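Local coordinates for DUF1214 domain-containing protein (Burkholderia cenocepacia, PDB 6ANS) that is of unknown function but carries the DUF1214 domain and, in this crystal, holds a phosphate ion, a sodium ion and 1,2-ethanediol, at residues Asp288-Ile293 with Val381-Leu386; Tyr277-Cys282 with Val374-Arg379. All coordinates share one frame; numbering follows the deposited sequence.

How the contacts relate
Contact 1 joins residues 288-293 to 381-386, and contact 2 joins 277-282 to 374-379. Their centres lie about 17 Å apart. Along the chain their segments alternate: 277-282, 288-293, 374-379, 381-386. Strand 276-284 leads into strand 289-295, and strand 377-382 serves both contacts. Contact 1 joins two neighbouring strands of the mixed sheet 351-354, 338-343, 289-295, 377-382 and the start of helix 383-389. Contact 2 bridges from that sheet to the antiparallel sheet 276-284, 360-368, 303-309, 324-326. The contacts touch directly, as Val292 N lies 2.8 Å from Arg379 O in a probable hydrogen bond. The loop just before strand 377-382 thus packs against strand 276-284 of the other sheet.

Contact 1. Residues Asp288-Ile293 with Val381-Leu386; sequences DEALVI and VKLAAL
Lys382 reaches back over Asp288 and closes a salt bridge just before strand 289-295. Lys382 CB lies 3.9 Å from Asp288 O. The chain turns at chi2 (-77°), and beyond CG Lys382 CD returns to 3.7 Å from Asp288 O. CE passes close to the carboxylate, and Lys382 NZ ends 2.6 Å from Asp288 OD2. NZ meets this oxygen from above the carboxylate plane, 49° out of it. Leu383 N donates to Asp288 O at 2.7 Å from above the carbonyl plane. Water 1 also donates to Asp288 O while accepting from Ala384 N, which links the residue before the strand to helix 383-389. Ala290 and Val381 form the antiparallel hydrogen-bonded pair, with Ala290 N to Val381 O at 2.8 Å and Val381 N returning a bond to Ala290 O. Packing on the sheet face that carries Ala290 and Val381 is apolar. Leu386 CD1 touches Ala290 CB at 3.8 Å and also Val292 CG2, which in turn meets Val381 CG2. The arrangement is an antiparallel strand pair at the edge of a mixed sheet, in which outermost strand 377-382 is followed by the C-terminal helix.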
# COMPACT_ATOMS: atom_id res chain seq x y z
N ASP A 288 -20.30 26.18 16.60
CA ASP A 288 -20.22 27.63 16.66
C ASP A 288 -18.98 28.14 17.38
O ASP A 288 -18.87 29.34 17.63
CB ASP A 288 -21.47 28.21 17.34
CG ASP A 288 -21.63 27.75 18.79
OD1 ASP A 288 -20.80 26.95 19.27
OD2 ASP A 288 -22.57 28.22 19.46
N GLU A 289 -18.05 27.25 17.73
CA GLU A 289 -16.85 27.62 18.47
C GLU A 289 -15.61 27.52 17.60
O GLU A 289 -15.55 26.75 16.63
CB GLU A 289 -16.68 26.75 19.71
CG GLU A 289 -17.77 26.95 20.75
CD GLU A 289 -17.61 26.03 21.93
OE1 GLU A 289 -17.19 24.88 21.72
OE2 GLU A 289 -17.88 26.47 23.07
N ALA A 290 -14.60 28.31 17.97
CA ALA A 290 -13.31 28.27 17.32
C ALA A 290 -12.23 28.26 18.39
O ALA A 290 -12.39 28.84 19.46
CB ALA A 290 -13.11 29.46 16.37
N LEU A 291 -11.13 27.58 18.08
CA LEU A 291 -9.94 27.57 18.93
C LEU A 291 -8.92 28.51 18.31
O LEU A 291 -8.46 28.28 17.19
CB LEU A 291 -9.37 26.16 19.06
CG LEU A 291 -8.18 26.06 20.03
CD1 LEU A 291 -8.63 26.31 21.47
CD2 LEU A 291 -7.48 24.74 19.89
N VAL A 292 -8.55 29.55 19.05
CA VAL A 292 -7.60 30.55 18.59
C VAL A 292 -6.24 30.23 19.20
O VAL A 292 -6.08 30.29 20.42
CB VAL A 292 -8.04 31.97 18.97
CG1 VAL A 292 -7.06 33.00 18.40
CG2 VAL A 292 -9.47 32.23 18.49
N ILE A 293 -5.27 29.91 18.35
CA ILE A 293 -3.91 29.59 18.76
C ILE A 293 -3.00 30.74 18.36
O ILE A 293 -3.10 31.24 17.23
CB ILE A 293 -3.43 28.27 18.12
CG1 ILE A 293 -4.48 27.17 18.28
CG2 ILE A 293 -2.09 27.84 18.70
CD1 ILE A 293 -4.17 25.91 17.48
N VAL A 381 -13.37 30.79 21.48
CA VAL A 381 -14.33 31.88 21.26
C VAL A 381 -15.44 31.37 20.35
O VAL A 381 -15.39 30.27 19.81
CB VAL A 381 -13.67 33.13 20.65
CG1 VAL A 381 -12.49 33.59 21.51
CG2 VAL A 381 -13.23 32.85 19.23
N LYS A 382 -16.47 32.20 20.20
CA LYS A 382 -17.52 31.93 19.23
C LYS A 382 -17.00 32.27 17.83
O LYS A 382 -16.42 33.34 17.62
CB LYS A 382 -18.77 32.75 19.55
CG LYS A 382 -19.49 32.33 20.81
CD LYS A 382 -20.30 31.07 20.59
CE LYS A 382 -20.99 30.61 21.86
NZ LYS A 382 -21.83 29.41 21.61
N LEU A 383 -17.21 31.35 16.88
CA LEU A 383 -16.74 31.57 15.51
C LEU A 383 -17.36 32.82 14.91
O LEU A 383 -16.73 33.48 14.07
CB LEU A 383 -17.07 30.36 14.64
CG LEU A 383 -16.70 30.40 13.16
CD1 LEU A 383 -15.23 30.71 12.95
CD2 LEU A 383 -17.10 29.09 12.47
N ALA A 384 -18.57 33.18 15.34
CA ALA A 384 -19.21 34.38 14.83
C ALA A 384 -18.45 35.64 15.23
O ALA A 384 -18.42 36.61 14.47
CB ALA A 384 -20.66 34.45 15.33
N ALA A 385 -17.83 35.63 16.41
CA ALA A 385 -17.10 36.81 16.87
C ALA A 385 -15.89 37.10 16.00
O ALA A 385 -15.53 38.27 15.80
CB ALA A 385 -16.68 36.63 18.33
N LEU A 386 -15.26 36.06 15.45
CA LEU A 386 -14.12 36.26 14.56
C LEU A 386 -14.55 36.70 13.17
O LEU A 386 -13.84 37.48 12.52
CB LEU A 386 -13.29 34.98 14.47
CG LEU A 386 -12.70 34.47 15.79
CD1 LEU A 386 -12.17 33.05 15.65
CD2 LEU A 386 -11.62 35.42 16.29
O HOH W 1 -20.35 31.34 16.97

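Contact 2. Residues Tyr277-Cys282 with Val374-Arg379; sequences YYYHSC and VHPRTR. With EDO (1,2-ethanediol), chain H; PO4 (phosphate ion), chain E.
Tyr279 and His375 meet rim to rim at a steep tilt, their planes 71° apart. The hydroxyl of Tyr279 comes in at the edge of the imidazole, and Tyr279 OH to His375 ND1 is a 2.6 Å hydrogen bond. Either atom could be the donor. His375 CG stands beside its backbone N (chi1 -64°), with ND1 turned to the tyrosine. Tyr277, two residues earlier on the same strand and also directed at 374-379, has its ring almost parallel to the imidazole, planes at 18°. These rings also meet at their rims and do not stack. Their closest approach is Tyr277 OH to His375 CE1, at 3.5 Å. Pro376 CD lies over one face of the Tyr279 ring, 3.9 Å from its centroid and offset toward CE1, a CH-pi contact. On the opposite side of the strand, Tyr278 OH lies doubtfully close to phosphate O4, and His280 NE2 donates to ethanediol O2. Both groups probably come from the crystallisation liquor. Tyr111, Arg194 and Arg366 also hydrogen-bond the phosphate. Trp365 and Trp367 of strand 360-368 meet the Tyr279 ring, Pro376 packs on Ile293 and Val295 of strand 289-295, and helix 264-269 touches Tyr277, Tyr278 and His280.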
# COMPACT_ATOMS: atom_id res chain seq x y z
N TYR A 277 10.79 19.67 18.39
CA TYR A 277 10.15 19.94 19.67
C TYR A 277 8.64 19.86 19.45
O TYR A 277 8.09 20.57 18.59
CB TYR A 277 10.58 21.31 20.19
CG TYR A 277 10.23 21.60 21.62
CD1 TYR A 277 9.01 22.16 21.96
CD2 TYR A 277 11.15 21.34 22.64
CE1 TYR A 277 8.70 22.45 23.27
CE2 TYR A 277 10.84 21.62 23.98
CZ TYR A 277 9.61 22.18 24.28
OH TYR A 277 9.27 22.47 25.58
N TYR A 278 7.98 18.97 20.19
CA TYR A 278 6.58 18.62 19.97
C TYR A 278 5.66 19.25 21.01
O TYR A 278 6.02 19.39 22.18
CB TYR A 278 6.39 17.11 20.01
CG TYR A 278 7.14 16.30 18.97
CD1 TYR A 278 6.53 15.92 17.77
CD2 TYR A 278 8.45 15.87 19.20
CE1 TYR A 278 7.20 15.17 16.82
CE2 TYR A 278 9.14 15.12 18.25
CZ TYR A 278 8.51 14.77 17.05
OH TYR A 278 9.16 14.00 16.11
N TYR A 279 4.45 19.60 20.55
CA TYR A 279 3.30 19.88 21.41
C TYR A 279 2.16 18.99 20.96
O TYR A 279 1.83 18.96 19.77
CB TYR A 279 2.85 21.35 21.32
CG TYR A 279 3.95 22.38 21.52
CD1 TYR A 279 3.97 23.19 22.65
CD2 TYR A 279 4.94 22.56 20.57
CE1 TYR A 279 4.97 24.15 22.84
CE2 TYR A 279 5.95 23.51 20.75
CZ TYR A 279 5.95 24.30 21.89
OH TYR A 279 6.93 25.25 22.05
N HIS A 280 1.56 18.26 21.90
CA HIS A 280 0.41 17.40 21.64
C HIS A 280 -0.72 17.76 22.58
O HIS A 280 -0.51 17.94 23.78
CB HIS A 280 0.75 15.91 21.84
CG HIS A 280 1.73 15.34 20.85
ND1 HIS A 280 1.42 15.13 19.52
CD2 HIS A 280 3.00 14.88 21.02
CE1 HIS A 280 2.47 14.61 18.91
NE2 HIS A 280 3.43 14.43 19.79
N SER A 281 -1.95 17.79 22.06
CA SER A 281 -3.10 17.96 22.93
C SER A 281 -4.33 17.38 22.26
O SER A 281 -4.29 16.93 21.11
CB SER A 281 -3.31 19.43 23.29
OG SER A 281 -4.09 19.54 24.48
N CYS A 282 -5.44 17.42 22.99
CA CYS A 282 -6.75 17.13 22.43
C CYS A 282 -7.57 18.41 22.39
O CYS A 282 -7.28 19.38 23.11
CB CYS A 282 -7.48 16.04 23.23
SG CYS A 282 -8.01 16.51 24.89
N VAL A 374 8.91 28.53 21.24
CA VAL A 374 7.92 29.51 21.68
C VAL A 374 6.61 28.75 21.87
O VAL A 374 6.15 28.05 20.96
CB VAL A 374 7.77 30.65 20.65
CG1 VAL A 374 6.63 31.59 21.04
CG2 VAL A 374 9.10 31.44 20.51
N HIS A 375 6.03 28.88 23.06
CA HIS A 375 4.91 28.02 23.46
C HIS A 375 3.58 28.65 23.07
O HIS A 375 3.26 29.74 23.57
CB HIS A 375 4.98 27.77 24.95
CG HIS A 375 6.19 27.01 25.37
ND1 HIS A 375 6.86 26.16 24.52
CD2 HIS A 375 6.87 26.97 26.54
CE1 HIS A 375 7.89 25.62 25.15
NE2 HIS A 375 7.91 26.09 26.38
N PRO A 376 2.78 28.02 22.22
CA PRO A 376 1.50 28.62 21.84
C PRO A 376 0.55 28.79 23.03
O PRO A 376 0.52 27.96 23.94
CB PRO A 376 0.93 27.64 20.81
CG PRO A 376 2.11 26.83 20.34
CD PRO A 376 3.00 26.74 21.54
N ARG A 377 -0.21 29.87 23.00
CA ARG A 377 -1.37 30.04 23.86
C ARG A 377 -2.63 29.81 23.04
O ARG A 377 -2.62 29.94 21.81
CB ARG A 377 -1.39 31.43 24.50
CG ARG A 377 -1.26 32.59 23.53
CD ARG A 377 -1.01 33.92 24.27
NE ARG A 377 -0.78 35.03 23.35
CZ ARG A 377 -1.74 35.67 22.71
NH1 ARG A 377 -3.01 35.32 22.90
NH2 ARG A 377 -1.46 36.67 21.88
N THR A 378 -3.71 29.45 23.73
CA THR A 378 -4.97 29.13 23.08
C THR A 378 -6.11 29.78 23.85
O THR A 378 -6.00 30.07 25.04
CB THR A 378 -5.22 27.62 23.03
OG1 THR A 378 -5.47 27.14 24.36
CG2 THR A 378 -4.01 26.88 22.44
N ARG A 379 -7.23 30.00 23.15
CA ARG A 379 -8.48 30.36 23.80
C ARG A 379 -9.63 29.96 22.88
O ARG A 379 -9.46 29.89 21.66
CB ARG A 379 -8.54 31.85 24.15
CG ARG A 379 -8.64 32.79 22.98
CD ARG A 379 -8.44 34.24 23.43
NE ARG A 379 -8.81 35.18 22.37
CZ ARG A 379 -8.00 35.52 21.37
NH1 ARG A 379 -6.79 34.99 21.29
NH2 ARG A 379 -8.42 36.39 20.45
C1 EDO H . 5.53 10.99 17.48
O1 EDO H . 5.84 11.54 16.18
C2 EDO H . 6.15 11.82 18.61
O2 EDO H . 5.40 13.02 18.87
P PO4 E . 7.05 13.33 13.34
O1 PO4 E . 7.45 14.79 13.32
O2 PO4 E . 5.57 13.28 13.52
O3 PO4 E . 7.46 12.63 12.07
O4 PO4 E . 7.78 12.69 14.50